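Local structure of transcriptional regulator, IclR family (Alicyclobacillus acidocaldarius subsp. acidocaldarius, 5TJJ) at residues 97-110 with 216-228. The protein probably binds DNA as a transcription factor of the IclR family, joining a helix-turn-helix domain to a C-terminal regulatory domain of the GAF type. Residues are numbered along the deposited sequence; the frame is centred on the assembly and turned at random.
With GOL (glycerol), chain C.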
ATOM      1  N   VAL A  97       2.242 -19.711  11.899  1.00 40.63           N
ATOM      2  CA  VAL A  97       2.430 -21.014  11.279  1.00 40.60           C
ATOM      3  C   VAL A  97       3.287 -21.902  12.169  1.00 39.62           C
ATOM      4  O   VAL A  97       2.951 -23.062  12.385  1.00 40.69           O
ATOM      5  CB  VAL A  97       3.099 -20.885   9.885  1.00 39.47           C
ATOM      6  CG1 VAL A  97       3.509 -22.242   9.349  1.00 40.02           C
ATOM      7  CG2 VAL A  97       2.157 -20.218   8.900  1.00 42.07           C
ATOM      8  N   ALA A  98       4.396 -21.339  12.648  1.00 37.50           N
ATOM      9  CA  ALA A  98       5.259 -21.997  13.609  1.00 38.22           C
ATOM     10  C   ALA A  98       4.513 -22.402  14.900  1.00 40.63           C
ATOM     11  O   ALA A  98       4.703 -23.519  15.396  1.00 42.08           O
ATOM     12  CB  ALA A  98       6.442 -21.113  13.934  1.00 36.95           C
ATOM     13  N   ALA A  99       3.644 -21.519  15.393  1.00 40.32           N
ATOM     14  CA  ALA A  99       2.850 -21.785  16.585  1.00 42.87           C
ATOM     15  C   ALA A  99       1.839 -22.894  16.367  1.00 45.48           C
ATOM     16  O   ALA A  99       1.689 -23.732  17.215  1.00 46.89           O
ATOM     17  CB  ALA A  99       2.149 -20.517  17.071  1.00 42.71           C
ATOM     18  N   HIS A 100       1.151 -22.886  15.229  1.00 47.73           N
ATOM     19  CA  HIS A 100       0.125 -23.891  14.915  1.00 50.08           C
ATOM     20  C   HIS A 100       0.743 -25.242  14.554  1.00 50.38           C
ATOM     21  O   HIS A 100       0.227 -26.264  14.963  1.00 52.72           O
ATOM     22  CB  HIS A 100      -0.776 -23.374  13.796  1.00 52.97           C
ATOM     23  CG  HIS A 100      -1.966 -24.245  13.508  1.00 59.93           C
ATOM     24  ND1 HIS A 100      -2.727 -24.841  14.499  1.00 64.03           N
ATOM     25  CD2 HIS A 100      -2.540 -24.603  12.332  1.00 63.18           C
ATOM     26  CE1 HIS A 100      -3.705 -25.538  13.946  1.00 67.54           C
ATOM     27  NE2 HIS A 100      -3.614 -25.407  12.632  1.00 68.12           N
ATOM     28  N   THR A 101       1.870 -25.244  13.830  1.00 48.30           N
ATOM     29  CA  THR A 101       2.559 -26.498  13.430  1.00 48.36           C
ATOM     30  C   THR A 101       3.584 -27.093  14.423  1.00 48.01           C
ATOM     31  O   THR A 101       3.853 -28.287  14.365  1.00 48.70           O
ATOM     32  CB  THR A 101       3.261 -26.370  12.056  1.00 46.23           C
ATOM     33  OG1 THR A 101       4.307 -25.402  12.105  1.00 42.57           O
ATOM     34  CG2 THR A 101       2.272 -25.979  10.992  1.00 47.43           C
ATOM     35  N   GLY A 102       4.165 -26.275  15.307  1.00 46.32           N
ATOM     36  CA  GLY A 102       5.361 -26.680  16.081  1.00 46.41           C
ATOM     37  C   GLY A 102       6.613 -26.907  15.209  1.00 46.77           C
ATOM     38  O   GLY A 102       7.510 -27.643  15.593  1.00 47.39           O
HETATM   39  N   MSE A 103       6.665 -26.271  14.036  1.00 46.66           N
HETATM   40  CA  MSE A 103       7.773 -26.409  13.081  1.00 48.21           C
HETATM   41  C   MSE A 103       8.428 -25.085  12.891  1.00 44.22           C
HETATM   42  O   MSE A 103       7.843 -24.033  13.176  1.00 42.80           O
HETATM   43  CB  MSE A 103       7.276 -26.892  11.724  1.00 52.75           C
HETATM   44  CG  MSE A 103       6.692 -28.294  11.861  1.00 61.23           C
HETATM   45 SE   MSE A 103       6.009 -28.989  10.142  1.00 75.14          SE
HETATM   46  CE  MSE A 103       5.247 -30.719  10.730  1.00 77.31           C
ATOM     47  N   THR A 104       9.661 -25.109  12.396  1.00 42.69           N
ATOM     48  CA  THR A 104      10.351 -23.865  12.080  1.00 39.32           C
ATOM     49  C   THR A 104       9.823 -23.418  10.719  1.00 37.47           C
ATOM     50  O   THR A 104       9.773 -24.173   9.804  1.00 36.66           O
ATOM     51  CB  THR A 104      11.876 -24.023  12.119  1.00 39.39           C
ATOM     52  OG1 THR A 104      12.273 -24.215  13.478  1.00 40.17           O
ATOM     53  CG2 THR A 104      12.581 -22.796  11.547  1.00 37.61           C
ATOM     54  N   ALA A 105       9.411 -22.173  10.628  1.00 37.75           N
ATOM     55  CA  ALA A 105       8.837 -21.633   9.419  1.00 38.19           C
ATOM     56  C   ALA A 105       9.812 -20.641   8.795  1.00 37.67           C
ATOM     57  O   ALA A 105      10.525 -19.926   9.492  1.00 39.90           O
ATOM     58  CB  ALA A 105       7.499 -20.976   9.731  1.00 39.01           C
ATOM     59  N   VAL A 106       9.844 -20.603   7.473  1.00 37.28           N
ATOM     60  CA  VAL A 106      10.882 -19.908   6.756  1.00 36.21           C
ATOM     61  C   VAL A 106      10.314 -19.191   5.536  1.00 35.11           C
ATOM     62  O   VAL A 106       9.451 -19.721   4.811  1.00 35.52           O
ATOM     63  CB  VAL A 106      11.976 -20.906   6.368  1.00 38.54           C
ATOM     64  CG1 VAL A 106      12.947 -20.301   5.367  1.00 40.80           C
ATOM     65  CG2 VAL A 106      12.742 -21.342   7.603  1.00 39.16           C
ATOM     66  N   LEU A 107      10.815 -17.981   5.307  1.00 33.79           N
ATOM     67  CA  LEU A 107      10.396 -17.171   4.168  1.00 34.09           C
ATOM     68  C   LEU A 107      11.528 -17.151   3.115  1.00 33.06           C
ATOM     69  O   LEU A 107      12.607 -16.618   3.378  1.00 32.40           O
ATOM     70  CB  LEU A 107      10.038 -15.758   4.651  1.00 35.16           C
ATOM     71  CG  LEU A 107       9.602 -14.756   3.605  1.00 37.59           C
ATOM     72  CD1 LEU A 107       8.363 -15.249   2.865  1.00 38.83           C
ATOM     73  CD2 LEU A 107       9.346 -13.412   4.269  1.00 39.34           C
ATOM     74  N   VAL A 108      11.252 -17.708   1.931  1.00 32.12           N
ATOM     75  CA  VAL A 108      12.252 -17.867   0.859  1.00 31.95           C
ATOM     76  C   VAL A 108      11.977 -16.918  -0.313  1.00 33.34           C
ATOM     77  O   VAL A 108      10.847 -16.798  -0.772  1.00 33.54           O
ATOM     78  CB  VAL A 108      12.241 -19.301   0.332  1.00 30.98           C
ATOM     79  CG1 VAL A 108      13.464 -19.554  -0.511  1.00 31.25           C
ATOM     80  CG2 VAL A 108      12.140 -20.286   1.497  1.00 31.17           C
ATOM     81  N   LYS A 109      13.019 -16.289  -0.835  1.00 34.53           N
ATOM     82  CA  LYS A 109      12.849 -15.320  -1.918  1.00 36.05           C
ATOM     83  C   LYS A 109      13.702 -15.690  -3.103  1.00 36.35           C
ATOM     84  O   LYS A 109      14.843 -16.092  -2.945  1.00 36.02           O
ATOM     85  CB  LYS A 109      13.276 -13.960  -1.428  1.00 37.60           C
ATOM     86  CG  LYS A 109      13.494 -12.947  -2.516  1.00 40.60           C
ATOM     87  CD  LYS A 109      13.523 -11.572  -1.917  1.00 44.12           C
ATOM     88  CE  LYS A 109      13.851 -10.544  -2.975  1.00 47.72           C
ATOM     89  NZ  LYS A 109      13.538  -9.217  -2.396  1.00 52.33           N
ATOM     90  N   ARG A 110      13.177 -15.459  -4.289  1.00 38.03           N
ATOM     91  CA  ARG A 110      13.927 -15.715  -5.493  1.00 40.74           C
ATOM     92  C   ARG A 110      14.968 -14.623  -5.768  1.00 42.69           C
ATOM     93  O   ARG A 110      14.708 -13.443  -5.557  1.00 43.01           O
ATOM     94  CB  ARG A 110      12.989 -15.801  -6.674  1.00 43.39           C
ATOM     95  CG  ARG A 110      13.563 -16.595  -7.824  1.00 46.19           C
ATOM     96  CD  ARG A 110      12.837 -16.310  -9.118  1.00 50.71           C
ATOM     97  NE  ARG A 110      11.584 -17.048  -9.217  1.00 53.54           N
ATOM     98  CZ  ARG A 110      11.398 -18.168  -9.926  1.00 56.82           C
ATOM     99  NH1 ARG A 110      10.182 -18.721  -9.926  1.00 59.16           N
ATOM    100  NH2 ARG A 110      12.398 -18.752 -10.622  1.00 55.98           N
ATOM    101  N   ASN A 216       0.970 -12.747 -11.153  1.00 52.14           N
ATOM    102  CA  ASN A 216       0.815 -14.177 -10.931  1.00 50.74           C
ATOM    103  C   ASN A 216       2.106 -14.973 -10.984  1.00 49.55           C
ATOM    104  O   ASN A 216       2.081 -16.144 -11.307  1.00 48.95           O
ATOM    105  CB  ASN A 216      -0.201 -14.759 -11.917  1.00 53.72           C
ATOM    106  CG  ASN A 216      -1.468 -13.935 -11.988  1.00 55.62           C
ATOM    107  OD1 ASN A 216      -2.299 -14.014 -11.104  1.00 55.93           O
ATOM    108  ND2 ASN A 216      -1.609 -13.121 -13.029  1.00 58.74           N
ATOM    109  N   LYS A 217       3.231 -14.351 -10.662  1.00 50.59           N
ATOM    110  CA  LYS A 217       4.525 -15.047 -10.655  1.00 51.62           C
ATOM    111  C   LYS A 217       4.832 -15.421  -9.206  1.00 47.71           C
ATOM    112  O   LYS A 217       4.194 -14.881  -8.305  1.00 46.42           O
ATOM    113  CB  LYS A 217       5.615 -14.145 -11.232  1.00 55.63           C
ATOM    114  CG  LYS A 217       5.367 -13.683 -12.668  1.00 60.17           C
ATOM    115  CD  LYS A 217       5.429 -14.835 -13.674  1.00 63.35           C
ATOM    116  CE  LYS A 217       5.696 -14.335 -15.094  1.00 68.60           C
ATOM    117  NZ  LYS A 217       4.776 -13.241 -15.538  1.00 69.89           N
ATOM    118  N   VAL A 218       5.778 -16.338  -8.984  1.00 46.70           N
ATOM    119  CA  VAL A 218       6.186 -16.720  -7.629  1.00 44.28           C
ATOM    120  C   VAL A 218       7.524 -16.092  -7.262  1.00 46.24           C
ATOM    121  O   VAL A 218       8.573 -16.571  -7.684  1.00 48.88           O
ATOM    122  CB  VAL A 218       6.283 -18.235  -7.458  1.00 43.33           C
ATOM    123  CG1 VAL A 218       6.684 -18.604  -6.021  1.00 41.40           C
ATOM    124  CG2 VAL A 218       4.958 -18.888  -7.809  1.00 43.16           C
ATOM    125  N   ASP A 219       7.465 -15.016  -6.472  1.00 46.96           N
ATOM    126  CA  ASP A 219       8.658 -14.350  -5.922  1.00 48.66           C
ATOM    127  C   ASP A 219       9.022 -14.812  -4.491  1.00 44.61           C
ATOM    128  O   ASP A 219      10.132 -14.574  -4.031  1.00 44.63           O
ATOM    129  CB  ASP A 219       8.458 -12.829  -5.922  1.00 53.30           C
ATOM    130  CG  ASP A 219       8.825 -12.173  -7.259  1.00 60.83           C
ATOM    131  OD1 ASP A 219       9.558 -12.794  -8.090  1.00 63.74           O
ATOM    132  OD2 ASP A 219       8.384 -11.003  -7.465  1.00 65.76           O
ATOM    133  N   LEU A 220       8.095 -15.470  -3.810  1.00 40.12           N
ATOM    134  CA  LEU A 220       8.259 -15.808  -2.423  1.00 38.50           C
ATOM    135  C   LEU A 220       7.678 -17.176  -2.185  1.00 35.27           C
ATOM    136  O   LEU A 220       6.655 -17.532  -2.795  1.00 34.68           O
ATOM    137  CB  LEU A 220       7.523 -14.789  -1.558  1.00 38.94           C
ATOM    138  CG  LEU A 220       8.143 -13.401  -1.388  1.00 42.14           C
ATOM    139  CD1 LEU A 220       7.214 -12.540  -0.515  1.00 42.00           C
ATOM    140  CD2 LEU A 220       9.546 -13.503  -0.796  1.00 42.84           C
ATOM    141  N   VAL A 221       8.302 -17.931  -1.286  1.00 34.01           N
ATOM    142  CA  VAL A 221       7.778 -19.227  -0.857  1.00 33.14           C
ATOM    143  C   VAL A 221       7.785 -19.273   0.656  1.00 33.04           C
ATOM    144  O   VAL A 221       8.691 -18.747   1.264  1.00 33.31           O
ATOM    145  CB  VAL A 221       8.590 -20.364  -1.455  1.00 34.43           C
ATOM    146  CG1 VAL A 221       8.264 -21.711  -0.800  1.00 34.36           C
ATOM    147  CG2 VAL A 221       8.353 -20.440  -2.972  1.00 35.62           C
ATOM    148  N   LEU A 222       6.736 -19.844   1.241  1.00 32.40           N
ATOM    149  CA  LEU A 222       6.664 -20.086   2.659  1.00 34.77           C
ATOM    150  C   LEU A 222       6.910 -21.554   2.850  1.00 35.08           C
ATOM    151  O   LEU A 222       6.272 -22.364   2.203  1.00 33.25           O
ATOM    152  CB  LEU A 222       5.282 -19.762   3.255  1.00 34.94           C
ATOM    153  CG  LEU A 222       4.619 -18.440   2.952  1.00 35.52           C
ATOM    154  CD1 LEU A 222       3.373 -18.316   3.797  1.00 37.98           C
ATOM    155  CD2 LEU A 222       5.553 -17.295   3.272  1.00 38.25           C
ATOM    156  N   SER A 223       7.784 -21.883   3.796  1.00 38.32           N
ATOM    157  CA  SER A 223       8.195 -23.260   4.029  1.00 39.30           C
ATOM    158  C   SER A 223       8.301 -23.605   5.515  1.00 40.40           C
ATOM    159  O   SER A 223       8.551 -22.743   6.334  1.00 40.50           O
ATOM    160  CB  SER A 223       9.521 -23.475   3.350  1.00 40.29           C
ATOM    161  OG  SER A 223       9.885 -24.826   3.458  1.00 46.32           O
ATOM    162  N   CYS A 224       8.106 -24.876   5.843  1.00 42.00           N
ATOM    163  CA  CYS A 224       8.211 -25.394   7.223  1.00 43.43           C
ATOM    164  C   CYS A 224       9.265 -26.485   7.241  1.00 44.11           C
ATOM    165  O   CYS A 224       9.227 -27.404   6.411  1.00 43.86           O
ATOM    166  CB  CYS A 224       6.891 -26.020   7.680  1.00 44.15           C
ATOM    167  SG  CYS A 224       5.833 -24.873   8.543  1.00 47.38           S
ATOM    168  N   LEU A 225      10.179 -26.407   8.194  1.00 44.42           N
ATOM    169  CA  LEU A 225      11.177 -27.456   8.400  1.00 45.06           C
ATOM    170  C   LEU A 225      10.841 -28.248   9.650  1.00 44.53           C
ATOM    171  O   LEU A 225      10.446 -27.675  10.661  1.00 46.80           O
ATOM    172  CB  LEU A 225      12.594 -26.872   8.504  1.00 46.12           C
ATOM    173  CG  LEU A 225      13.024 -25.975   7.329  1.00 45.61           C
ATOM    174  CD1 LEU A 225      14.458 -25.500   7.523  1.00 47.67           C
ATOM    175  CD2 LEU A 225      12.878 -26.680   5.991  1.00 44.61           C
ATOM    176  N   THR A 226      10.989 -29.562   9.557  1.00 42.91           N
ATOM    177  CA  THR A 226      10.932 -30.444  10.704  1.00 44.69           C
ATOM    178  C   THR A 226      11.866 -31.642  10.490  1.00 45.12           C
ATOM    179  O   THR A 226      12.386 -31.853   9.391  1.00 44.62           O
ATOM    180  CB  THR A 226       9.479 -30.892  11.016  1.00 44.89           C
ATOM    181  OG1 THR A 226       9.464 -31.603  12.257  1.00 49.66           O
ATOM    182  CG2 THR A 226       8.851 -31.770   9.926  1.00 43.05           C
HETATM  183  N   MSE A 227      12.057 -32.416  11.542  1.00 46.57           N
HETATM  184  CA  MSE A 227      12.844 -33.634  11.484  1.00 48.57           C
HETATM  185  C   MSE A 227      11.991 -34.720  10.902  1.00 46.64           C
HETATM  186  O   MSE A 227      10.858 -34.917  11.321  1.00 46.79           O
HETATM  187  CB  MSE A 227      13.267 -34.086  12.865  1.00 54.22           C
HETATM  188  CG  MSE A 227      14.149 -33.015  13.490  1.00 59.32           C
HETATM  189 SE   MSE A 227      15.103 -33.718  15.069  1.00 71.57          SE
HETATM  190  CE  MSE A 227      13.720 -33.587  16.489  1.00 71.32           C
ATOM    191  N   THR A 228      12.538 -35.433   9.931  1.00 44.27           N
ATOM    192  CA  THR A 228      11.823 -36.512   9.256  1.00 43.31           C
ATOM    193  C   THR A 228      11.470 -37.634  10.209  1.00 44.32           C
ATOM    194  O   THR A 228      10.389 -38.181  10.122  1.00 43.36           O
ATOM    195  CB  THR A 228      12.680 -37.128   8.141  1.00 43.11           C
ATOM    196  OG1 THR A 228      13.339 -36.093   7.417  1.00 42.29           O
ATOM    197  CG2 THR A 228      11.833 -37.933   7.187  1.00 44.04           C
TER
HETATM  198  C1  GOL C 301      10.776 -30.362  15.502  1.00 70.67           C
HETATM  199  O1  GOL C 301      11.023 -31.536  14.703  1.00 68.03           O
HETATM  200  C2  GOL C 301      11.130 -29.099  14.716  1.00 67.93           C
HETATM  201  O2  GOL C 301      10.151 -28.857  13.702  1.00 64.88           O
HETATM  202  C3  GOL C 301      11.217 -27.854  15.596  1.00 66.47           C
HETATM  203  O3  GOL C 301      11.803 -26.768  14.853  1.00 61.50           O
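Cys224 turns its thiol out of strand 218-227 against the last turn of helix 86-101, just before the link to strand 104-110, where Val97 and Thr101 flank the sulfur. Cys224 SG lies 3.6 Å from Val97 CG1 and 3.9 Å from Thr101 OG1, while the extended selenomethionine Met103 packs its SE on Cys224 CB and lies obliquely across Thr226, its CE 3.8 Å from Thr226 CG2. A small, weakly polar thiol suits a spot bounded by both a methyl and a hydroxyl. Thr101 OG1 sits between its own backbone N and carbonyl carbon (chi1 64°), from where it reaches back to Val97 O at 2.7 Å and accepts from Met103 N, an ST turn. A valine in place of Thr101 would probably leave Met103 N without this acceptor and Val97 O without the hydroxyl donor, the turn less firmly held. Gly102, with positive phi, lets the chain leave the helix here. A glycerol, probably from the crystallisation liquor, hydrogen-bonds through O1 to Thr226 OG1 (2.9 Å).

Beyond the turn the strands run antiparallel as the two central strands of the six-stranded sheet of the GAF-like domain. Backbone bonds pair Thr104 with Leu225, Val106 with Ser223 and Val108 with Val221. Beta-branched valines suit these extended positions, and Val108 and Val221 both pack on Phe150 of helix 144-151. The other face carries Leu107, whose CD1 meets Leu222 CD2 at 3.5 Å. At the far end Arg110, bent at chi3 (-80°), aims its guanidinium edge at Val218 O through two weak bonds, while NH2 forms a salt bridge with Asp154.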